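Local coordinates for protein soluble epoxide hydrolase (Bacillus megaterium, PDB 4INZ) that is a soluble enzyme of the alpha/beta-hydrolase fold, with a mixed beta sheet packed between helices and a helical cap region above it, at residues D95-I100 and Y125-Y130; E160-F165 and K224-E229. The protein carries 1 engineered substitution. All coordinates share one frame; numbering follows the deposited sequence.

Interaction 1: D95-I100 and Y125-Y130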
ATOM      1  N   ASP A  95      14.242  -0.435   0.405  1.00 29.97           N
ATOM      2  CA  ASP A  95      13.860   0.962   0.230  1.00 31.22           C
ATOM      3  C   ASP A  95      13.312   1.488   1.544  1.00 30.23           C
ATOM      4  O   ASP A  95      13.712   2.550   2.017  1.00 30.69           O
ATOM      5  CB  ASP A  95      12.781   1.130  -0.848  1.00 30.31           C
ATOM      6  CG  ASP A  95      13.339   1.090  -2.258  1.00 30.64           C
ATOM      7  OD1 ASP A  95      14.579   1.038  -2.417  1.00 32.79           O
ATOM      8  OD2 ASP A  95      12.526   1.122  -3.208  1.00 28.35           O
ATOM      9  N   ILE A  96      12.383   0.734   2.128  1.00 27.98           N
ATOM     10  CA  ILE A  96      11.691   1.190   3.322  1.00 27.45           C
ATOM     11  C   ILE A  96      12.656   1.295   4.491  1.00 29.74           C
ATOM     12  O   ILE A  96      12.609   2.254   5.257  1.00 30.23           O
ATOM     13  CB  ILE A  96      10.502   0.274   3.684  1.00 24.43           C
ATOM     14  CG1 ILE A  96       9.542   0.161   2.494  1.00 23.39           C
ATOM     15  CG2 ILE A  96       9.771   0.806   4.916  1.00 25.91           C
ATOM     16  CD1 ILE A  96       9.071   1.504   1.933  1.00 23.04           C
ATOM     17  N   ARG A  97      13.547   0.318   4.617  1.00 33.17           N
ATOM     18  CA  ARG A  97      14.530   0.349   5.691  1.00 34.91           C
ATOM     19  C   ARG A  97      15.394   1.606   5.614  1.00 35.50           C
ATOM     20  O   ARG A  97      15.614   2.277   6.623  1.00 36.35           O
ATOM     21  CB  ARG A  97      15.417  -0.893   5.653  1.00 34.53           C
ATOM     22  CG  ARG A  97      16.148  -1.153   6.950  1.00 36.92           C
ATOM     23  CD  ARG A  97      17.236  -2.208   6.768  1.00 39.82           C
ATOM     24  NE  ARG A  97      18.272  -1.770   5.838  1.00 42.12           N
ATOM     25  CZ  ARG A  97      19.272  -0.957   6.165  1.00 45.68           C
ATOM     26  NH1 ARG A  97      19.373  -0.492   7.404  1.00 45.80           N
ATOM     27  NH2 ARG A  97      20.169  -0.606   5.257  1.00 47.48           N
ATOM     28  N   GLN A  98      15.881   1.919   4.416  1.00 35.41           N
ATOM     29  CA  GLN A  98      16.780   3.056   4.235  1.00 35.14           C
ATOM     30  C   GLN A  98      16.050   4.396   4.350  1.00 34.55           C
ATOM     31  O   GLN A  98      16.633   5.390   4.768  1.00 36.72           O
ATOM     32  CB  GLN A  98      17.532   2.967   2.900  1.00 35.00           C
ATOM     33  CG  GLN A  98      18.502   1.800   2.789  1.00 35.96           C
ATOM     34  CD  GLN A  98      19.508   1.984   1.658  1.00 36.36           C
ATOM     35  OE1 GLN A  98      19.757   3.102   1.209  1.00 35.72           O
ATOM     36  NE2 GLN A  98      20.081   0.883   1.187  1.00 37.56           N
ATOM     37  N   VAL A  99      14.776   4.428   3.977  1.00 33.28           N
ATOM     38  CA  VAL A  99      14.003   5.653   4.118  1.00 32.36           C
ATOM     39  C   VAL A  99      13.860   6.046   5.586  1.00 33.32           C
ATOM     40  O   VAL A  99      14.051   7.210   5.952  1.00 34.74           O
ATOM     41  CB  VAL A  99      12.614   5.521   3.475  1.00 30.65           C
ATOM     42  CG1 VAL A  99      11.697   6.637   3.962  1.00 31.50           C
ATOM     43  CG2 VAL A  99      12.745   5.531   1.953  1.00 30.62           C
ATOM     44  N   ILE A 100      13.529   5.073   6.425  1.00 33.23           N
ATOM     45  CA  ILE A 100      13.375   5.317   7.858  1.00 35.74           C
ATOM     46  C   ILE A 100      14.678   5.846   8.462  1.00 38.57           C
ATOM     47  O   ILE A 100      14.686   6.837   9.200  1.00 38.08           O
ATOM     48  CB  ILE A 100      12.905   4.039   8.597  1.00 34.19           C
ATOM     49  CG1 ILE A 100      11.510   3.640   8.106  1.00 34.60           C
ATOM     50  CG2 ILE A 100      12.895   4.257  10.102  1.00 32.15           C
ATOM     51  CD1 ILE A 100      11.038   2.282   8.601  1.00 34.08           C
ATOM     52  N   TYR A 125       7.415  -7.808   9.483  1.00 29.73           N
ATOM     53  CA  TYR A 125       7.788  -9.161   9.878  1.00 33.85           C
ATOM     54  C   TYR A 125       9.306  -9.333   9.929  1.00 34.55           C
ATOM     55  O   TYR A 125       9.840  -9.975  10.833  1.00 35.68           O
ATOM     56  CB  TYR A 125       7.177 -10.192   8.922  1.00 33.88           C
ATOM     57  CG  TYR A 125       5.834 -10.740   9.360  1.00 32.41           C
ATOM     58  CD1 TYR A 125       5.751 -11.890  10.146  1.00 34.71           C
ATOM     59  CD2 TYR A 125       4.648 -10.119   8.981  1.00 31.95           C
ATOM     60  CE1 TYR A 125       4.525 -12.400  10.545  1.00 34.90           C
ATOM     61  CE2 TYR A 125       3.419 -10.620   9.376  1.00 33.97           C
ATOM     62  CZ  TYR A 125       3.363 -11.762  10.158  1.00 35.96           C
ATOM     63  OH  TYR A 125       2.140 -12.262  10.551  1.00 37.26           O
ATOM     64  N   ARG A 126       9.999  -8.758   8.952  1.00 34.21           N
ATOM     65  CA  ARG A 126      11.444  -8.927   8.853  1.00 34.84           C
ATOM     66  C   ARG A 126      12.200  -7.955   9.755  1.00 36.72           C
ATOM     67  O   ARG A 126      13.262  -8.285  10.284  1.00 38.00           O
ATOM     68  CB  ARG A 126      11.909  -8.771   7.405  1.00 33.84           C
ATOM     69  CG  ARG A 126      11.342  -9.804   6.448  1.00 34.33           C
ATOM     70  CD  ARG A 126      11.929  -9.645   5.052  1.00 35.94           C
ATOM     71  NE  ARG A 126      11.411 -10.644   4.121  1.00 37.63           N
ATOM     72  CZ  ARG A 126      11.649 -10.644   2.811  1.00 39.79           C
ATOM     73  NH1 ARG A 126      12.400  -9.689   2.269  1.00 41.14           N
ATOM     74  NH2 ARG A 126      11.132 -11.596   2.040  1.00 37.80           N
ATOM     75  N   TYR A 127      11.649  -6.759   9.927  1.00 36.54           N
ATOM     76  CA  TYR A 127      12.302  -5.725  10.722  1.00 38.79           C
ATOM     77  C   TYR A 127      11.355  -5.151  11.769  1.00 38.78           C
ATOM     78  O   TYR A 127      11.125  -3.940  11.798  1.00 38.48           O
ATOM     79  CB  TYR A 127      12.795  -4.584   9.826  1.00 37.27           C
ATOM     80  CG  TYR A 127      13.885  -4.957   8.843  1.00 37.82           C
ATOM     81  CD1 TYR A 127      15.226  -4.856   9.194  1.00 40.33           C
ATOM     82  CD2 TYR A 127      13.576  -5.378   7.556  1.00 36.46           C
ATOM     83  CE1 TYR A 127      16.229  -5.183   8.297  1.00 40.85           C
ATOM     84  CE2 TYR A 127      14.574  -5.703   6.648  1.00 37.05           C
ATOM     85  CZ  TYR A 127      15.897  -5.605   7.025  1.00 39.84           C
ATOM     86  OH  TYR A 127      16.894  -5.926   6.129  1.00 40.29           O
ATOM     87  N   PRO A 128      10.814  -6.011  12.643  1.00 38.41           N
ATOM     88  CA  PRO A 128       9.829  -5.537  13.619  1.00 39.63           C
ATOM     89  C   PRO A 128      10.375  -4.433  14.521  1.00 39.36           C
ATOM     90  O   PRO A 128       9.593  -3.660  15.067  1.00 38.65           O
ATOM     91  CB  PRO A 128       9.507  -6.793  14.434  1.00 40.32           C
ATOM     92  CG  PRO A 128      10.674  -7.707  14.211  1.00 39.86           C
ATOM     93  CD  PRO A 128      11.111  -7.442  12.812  1.00 39.45           C
ATOM     94  N   GLU A 129      11.694  -4.356  14.668  1.00 39.77           N
ATOM     95  CA  GLU A 129      12.294  -3.341  15.526  1.00 39.45           C
ATOM     96  C   GLU A 129      12.217  -1.945  14.895  1.00 38.95           C
ATOM     97  O   GLU A 129      12.423  -0.936  15.571  1.00 40.30           O
ATOM     98  CB  GLU A 129      13.742  -3.713  15.887  1.00 42.03           C
ATOM     99  CG  GLU A 129      14.753  -3.585  14.755  1.00 42.93           C
ATOM    100  CD  GLU A 129      14.806  -4.805  13.844  1.00 43.45           C
ATOM    101  OE1 GLU A 129      14.003  -5.744  14.037  1.00 41.40           O
ATOM    102  OE2 GLU A 129      15.665  -4.817  12.933  1.00 44.09           O
ATOM    103  N   TYR A 130      11.913  -1.889  13.602  1.00 35.97           N
ATOM    104  CA  TYR A 130      11.786  -0.616  12.904  1.00 34.18           C
ATOM    105  C   TYR A 130      10.345  -0.114  12.954  1.00 32.59           C
ATOM    106  O   TYR A 130      10.060   1.009  12.542  1.00 33.23           O
ATOM    107  CB  TYR A 130      12.195  -0.765  11.441  1.00 34.77           C
ATOM    108  CG  TYR A 130      13.683  -0.702  11.159  1.00 36.31           C
ATOM    109  CD1 TYR A 130      14.258   0.436  10.596  1.00 37.15           C
ATOM    110  CD2 TYR A 130      14.508  -1.785  11.427  1.00 37.88           C
ATOM    111  CE1 TYR A 130      15.619   0.494  10.317  1.00 36.71           C
ATOM    112  CE2 TYR A 130      15.863  -1.738  11.152  1.00 39.64           C
ATOM    113  CZ  TYR A 130      16.415  -0.596  10.602  1.00 37.54           C
ATOM    114  OH  TYR A 130      17.770  -0.559  10.330  1.00 37.53           O
TER
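Arg97 reaches from helix 89-102 into the angle between Tyr127 and Tyr130, and its methylene groups do most of the touching. CG sits over one face of the Tyr130 ring, 4.1 Å from the ring centroid, a CH-pi contact. The next carbon, CD, leans on the other tyrosine, with Arg97 CD 3.5 Å from Tyr127 CE1. Because CG is anti to the backbone N (chi1 -162°), the chain runs out along both rings; a bend at chi3 then turns the guanidinium until its plane stands 88° from the Tyr130 ring but only 35° from that of Tyr127. Tyr130 OH meets the rim of the guanidinium almost in its plane, 3.3 Å from Arg97 NH1. One turn further on, Ile100 brings CG2 to the edge of the same ring, 4.1 Å from Tyr130 CD1. Helix 89-102 here meets the turn by which helix 115-126 gives way to strand 131-137, joining two alpha/beta connections of the hydrolase fold. Stronger polar partners lie in helix 89-102: Arg97 NH2 forms a salt bridge with Glu94, and Tyr130 OH is hydrogen-bonded to Glu101. The contact is therefore carried by aliphatic carbon on aromatic rings, while the acidic neighbours probably offset the arginine's charge.

Interaction 2: E160-F165 and K224-E229; sequences EYAKWF and KIFTEE. Engineered in segment 160-165: Ala162 (natural residue Met).
Ile225 opens the contact from the 224-229 side, its CD1 lying 4.5 Å from Ala162 CB. Position 162 is an engineered substitution, methionine in the natural sequence. Ile225 CG1 also packs on the next side chain, 3.7 Å above the centre of the Phe226 ring. Phe226 supplies the larger part of the contact: with CG anti to its carbonyl carbon (chi1 -56°), the ring is carried to the backbone of helix 160-164. There Phe226 CE1 comes within 3.6 Å of Lys163 CA, and Phe226 CZ lies 3.7 Å from Ala162 O, both approaches being oblique to the ring. That carbonyl oxygen accepts a hydrogen bond from Gln166 NE2. The lysine chain, bent at chi2 (57°), passes its CD 3.9 Å from Phe226 CD1, so that this carbon stands out of the ring plane, on the opposite side from Ile225 CG1. Thr227 follows at the N-cap of helix 228-231, where its OG1 bonds to the N of Asp230. An isoleucine and a phenylalanine from the chain between helices 213-220 and 228-231 thus pack on a short helix of the helical region inserted after strand 131-137, consistent with the cap of an alpha/beta hydrolase.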
ATOM      1  N   GLU A 160      -8.000 -12.039 -10.336  1.00 37.08           N
ATOM      2  CA  GLU A 160      -7.700 -12.462 -11.702  1.00 39.03           C
ATOM      3  C   GLU A 160      -6.948 -11.393 -12.482  1.00 37.87           C
ATOM      4  O   GLU A 160      -6.215 -11.701 -13.420  1.00 37.65           O
ATOM      5  CB  GLU A 160      -8.982 -12.837 -12.453  1.00 43.76           C
ATOM      6  CG  GLU A 160      -9.601 -14.159 -12.021  1.00 49.23           C
ATOM      7  CD  GLU A 160     -10.899 -14.460 -12.752  1.00 54.91           C
ATOM      8  OE1 GLU A 160     -11.476 -15.548 -12.530  1.00 57.26           O
ATOM      9  OE2 GLU A 160     -11.344 -13.604 -13.550  1.00 56.34           O
ATOM     10  N   TYR A 161      -7.132 -10.136 -12.093  1.00 37.27           N
ATOM     11  CA  TYR A 161      -6.477  -9.034 -12.789  1.00 34.64           C
ATOM     12  C   TYR A 161      -4.957  -9.132 -12.674  1.00 32.84           C
ATOM     13  O   TYR A 161      -4.234  -8.664 -13.553  1.00 35.16           O
ATOM     14  CB  TYR A 161      -6.973  -7.679 -12.268  1.00 36.01           C
ATOM     15  CG  TYR A 161      -6.528  -7.371 -10.861  1.00 37.23           C
ATOM     16  CD1 TYR A 161      -7.261  -7.817  -9.769  1.00 36.94           C
ATOM     17  CD2 TYR A 161      -5.367  -6.637 -10.619  1.00 37.91           C
ATOM     18  CE1 TYR A 161      -6.853  -7.545  -8.476  1.00 37.51           C
ATOM     19  CE2 TYR A 161      -4.952  -6.360  -9.329  1.00 38.90           C
ATOM     20  CZ  TYR A 161      -5.697  -6.819  -8.263  1.00 38.97           C
ATOM     21  OH  TYR A 161      -5.291  -6.545  -6.979  1.00 40.27           O
ATOM     22  N   ALA A 162      -4.472  -9.738 -11.593  1.00 32.47           N
ATOM     23  CA  ALA A 162      -3.030  -9.880 -11.392  1.00 32.98           C
ATOM     24  C   ALA A 162      -2.411 -10.775 -12.464  1.00 35.15           C
ATOM     25  O   ALA A 162      -1.286 -10.541 -12.912  1.00 35.54           O
ATOM     26  CB  ALA A 162      -2.732 -10.417 -10.007  1.00 34.00           C
ATOM     27  N   LYS A 163      -3.151 -11.799 -12.876  1.00 34.47           N
ATOM     28  CA  LYS A 163      -2.716 -12.642 -13.977  1.00 35.09           C
ATOM     29  C   LYS A 163      -2.761 -11.840 -15.276  1.00 35.06           C
ATOM     30  O   LYS A 163      -1.830 -11.880 -16.078  1.00 34.44           O
ATOM     31  CB  LYS A 163      -3.594 -13.894 -14.069  1.00 40.15           C
ATOM     32  CG  LYS A 163      -3.255 -14.832 -15.219  1.00 44.14           C
ATOM     33  CD  LYS A 163      -1.808 -15.289 -15.185  1.00 46.31           C
ATOM     34  CE  LYS A 163      -1.595 -16.489 -16.107  1.00 49.40           C
ATOM     35  NZ  LYS A 163      -2.261 -17.714 -15.578  1.00 51.87           N
ATOM     36  N   TRP A 164      -3.838 -11.086 -15.469  1.00 34.09           N
ATOM     37  CA  TRP A 164      -3.970 -10.257 -16.659  1.00 31.47           C
ATOM     38  C   TRP A 164      -2.843  -9.228 -16.740  1.00 30.45           C
ATOM     39  O   TRP A 164      -2.344  -8.933 -17.826  1.00 29.82           O
ATOM     40  CB  TRP A 164      -5.338  -9.573 -16.686  1.00 34.20           C
ATOM     41  CG  TRP A 164      -5.595  -8.786 -17.929  1.00 34.07           C
ATOM     42  CD1 TRP A 164      -5.517  -9.238 -19.215  1.00 35.67           C
ATOM     43  CD2 TRP A 164      -5.992  -7.412 -18.009  1.00 34.45           C
ATOM     44  NE1 TRP A 164      -5.833  -8.229 -20.088  1.00 35.59           N
ATOM     45  CE2 TRP A 164      -6.127  -7.097 -19.375  1.00 34.46           C
ATOM     46  CE3 TRP A 164      -6.239  -6.416 -17.058  1.00 36.01           C
ATOM     47  CZ2 TRP A 164      -6.498  -5.828 -19.814  1.00 34.57           C
ATOM     48  CZ3 TRP A 164      -6.611  -5.154 -17.498  1.00 36.88           C
ATOM     49  CH2 TRP A 164      -6.738  -4.874 -18.864  1.00 36.14           C
ATOM     50  N   PHE A 165      -2.435  -8.692 -15.591  1.00 28.93           N
ATOM     51  CA  PHE A 165      -1.357  -7.697 -15.564  1.00 26.62           C
ATOM     52  C   PHE A 165      -0.033  -8.249 -16.086  1.00 28.01           C
ATOM     53  O   PHE A 165       0.911  -7.497 -16.312  1.00 28.61           O
ATOM     54  CB  PHE A 165      -1.148  -7.129 -14.158  1.00 25.27           C
ATOM     55  CG  PHE A 165      -2.137  -6.067 -13.771  1.00 25.38           C
ATOM     56  CD1 PHE A 165      -3.281  -5.847 -14.526  1.00 24.94           C
ATOM     57  CD2 PHE A 165      -1.919  -5.282 -12.647  1.00 26.02           C
ATOM     58  CE1 PHE A 165      -4.196  -4.869 -14.161  1.00 25.63           C
ATOM     59  CE2 PHE A 165      -2.830  -4.299 -12.274  1.00 27.15           C
ATOM     60  CZ  PHE A 165      -3.967  -4.090 -13.034  1.00 27.78           C
ATOM     61  N   LYS A 224       4.641 -14.377  -7.159  1.00 33.92           N
ATOM     62  CA  LYS A 224       4.719 -15.827  -7.272  1.00 37.82           C
ATOM     63  C   LYS A 224       3.445 -16.438  -6.712  1.00 37.84           C
ATOM     64  O   LYS A 224       3.441 -17.013  -5.623  1.00 39.78           O
ATOM     65  CB  LYS A 224       5.946 -16.356  -6.529  1.00 40.57           C
ATOM     66  CG  LYS A 224       7.267 -15.829  -7.081  1.00 46.30           C
ATOM     67  CD  LYS A 224       7.498 -16.313  -8.510  1.00 51.60           C
ATOM     68  CE  LYS A 224       7.884 -15.170  -9.447  1.00 55.16           C
ATOM     69  NZ  LYS A 224       9.169 -14.503  -9.074  1.00 56.35           N
ATOM     70  N   ILE A 225       2.356 -16.290  -7.457  1.00 36.42           N
ATOM     71  CA  ILE A 225       1.048 -16.737  -6.989  1.00 35.42           C
ATOM     72  C   ILE A 225       0.278 -17.411  -8.103  1.00 38.37           C
ATOM     73  O   ILE A 225      -0.950 -17.454  -8.074  1.00 39.87           O
ATOM     74  CB  ILE A 225       0.201 -15.555  -6.462  1.00 30.93           C
ATOM     75  CG1 ILE A 225      -0.076 -14.543  -7.582  1.00 29.79           C
ATOM     76  CG2 ILE A 225       0.888 -14.896  -5.276  1.00 31.08           C
ATOM     77  CD1 ILE A 225      -1.026 -13.418  -7.183  1.00 29.52           C
ATOM     78  N   PHE A 226       1.001 -17.943  -9.084  1.00 39.81           N
ATOM     79  CA  PHE A 226       0.358 -18.470 -10.283  1.00 42.51           C
ATOM     80  C   PHE A 226       0.495 -19.984 -10.454  1.00 45.71           C
ATOM     81  O   PHE A 226      -0.470 -20.651 -10.825  1.00 49.19           O
ATOM     82  CB  PHE A 226       0.849 -17.710 -11.519  1.00 41.78           C
ATOM     83  CG  PHE A 226       0.648 -16.224 -11.424  1.00 42.09           C
ATOM     84  CD1 PHE A 226      -0.629 -15.686 -11.449  1.00 41.27           C
ATOM     85  CD2 PHE A 226       1.727 -15.367 -11.288  1.00 40.62           C
ATOM     86  CE1 PHE A 226      -0.824 -14.318 -11.352  1.00 42.50           C
ATOM     87  CE2 PHE A 226       1.538 -13.999 -11.189  1.00 41.24           C
ATOM     88  CZ  PHE A 226       0.262 -13.475 -11.221  1.00 41.29           C
ATOM     89  N   THR A 227       1.676 -20.529 -10.165  1.00 47.61           N
ATOM     90  CA  THR A 227       1.894 -21.978 -10.279  1.00 48.11           C
ATOM     91  C   THR A 227       1.400 -22.740  -9.053  1.00 50.62           C
ATOM     92  O   THR A 227       1.216 -22.161  -7.981  1.00 50.13           O
ATOM     93  CB  THR A 227       3.382 -22.327 -10.483  1.00 48.76           C
ATOM     94  OG1 THR A 227       4.118 -22.036  -9.284  1.00 47.75           O
ATOM     95  CG2 THR A 227       3.968 -21.544 -11.657  1.00 48.65           C
ATOM     96  N   GLU A 228       1.200 -24.047  -9.215  1.00 53.05           N
ATOM     97  CA  GLU A 228       0.774 -24.903  -8.113  1.00 53.75           C
ATOM     98  C   GLU A 228       1.737 -24.794  -6.942  1.00 53.40           C
ATOM     99  O   GLU A 228       1.325 -24.548  -5.808  1.00 53.58           O
ATOM    100  CB  GLU A 228       0.692 -26.364  -8.555  1.00 56.61           C
ATOM    101  CG  GLU A 228      -0.439 -26.680  -9.509  1.00 58.93           C
ATOM    102  CD  GLU A 228      -0.507 -28.161  -9.842  1.00 61.56           C
ATOM    103  OE1 GLU A 228      -0.078 -28.986  -9.000  1.00 60.94           O
ATOM    104  OE2 GLU A 228      -0.986 -28.499 -10.946  1.00 62.73           O
ATOM    105  N   GLU A 229       3.024 -24.981  -7.223  1.00 53.79           N
ATOM    106  CA  GLU A 229       4.043 -24.926  -6.179  1.00 55.16           C
ATOM    107  C   GLU A 229       4.074 -23.574  -5.469  1.00 51.67           C
ATOM    108  O   GLU A 229       4.308 -23.504  -4.260  1.00 51.86           O
ATOM    109  CB  GLU A 229       5.430 -25.259  -6.738  1.00 58.51           C
ATOM    110  CG  GLU A 229       6.569 -24.912  -5.782  1.00 61.57           C
ATOM    111  CD  GLU A 229       7.852 -25.660  -6.085  1.00 63.18           C
ATOM    112  OE1 GLU A 229       8.584 -25.991  -5.128  1.00 62.46           O
ATOM    113  OE2 GLU A 229       8.137 -25.908  -7.276  1.00 64.28           O
TER

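Interactions 1 and 2 belong to different layers of one alpha/beta-hydrolase chain. Interaction 1 lies beside the central sheet, where helix 89-102 meets the turn leading from helix 115-126 into strand 131-137; interaction 2 lies in the helical insertion between that strand and strand 248-253. Their centres are 27 Å apart and their nearest atoms about 11 Å, so neither touches the other, and interaction 1 is complete in sequence before interaction 2 begins. Near interaction 2, a bound di(hydroxyethyl)ether, probably a crystallisation additive, lies about 4 Å from the side chain of Ala162.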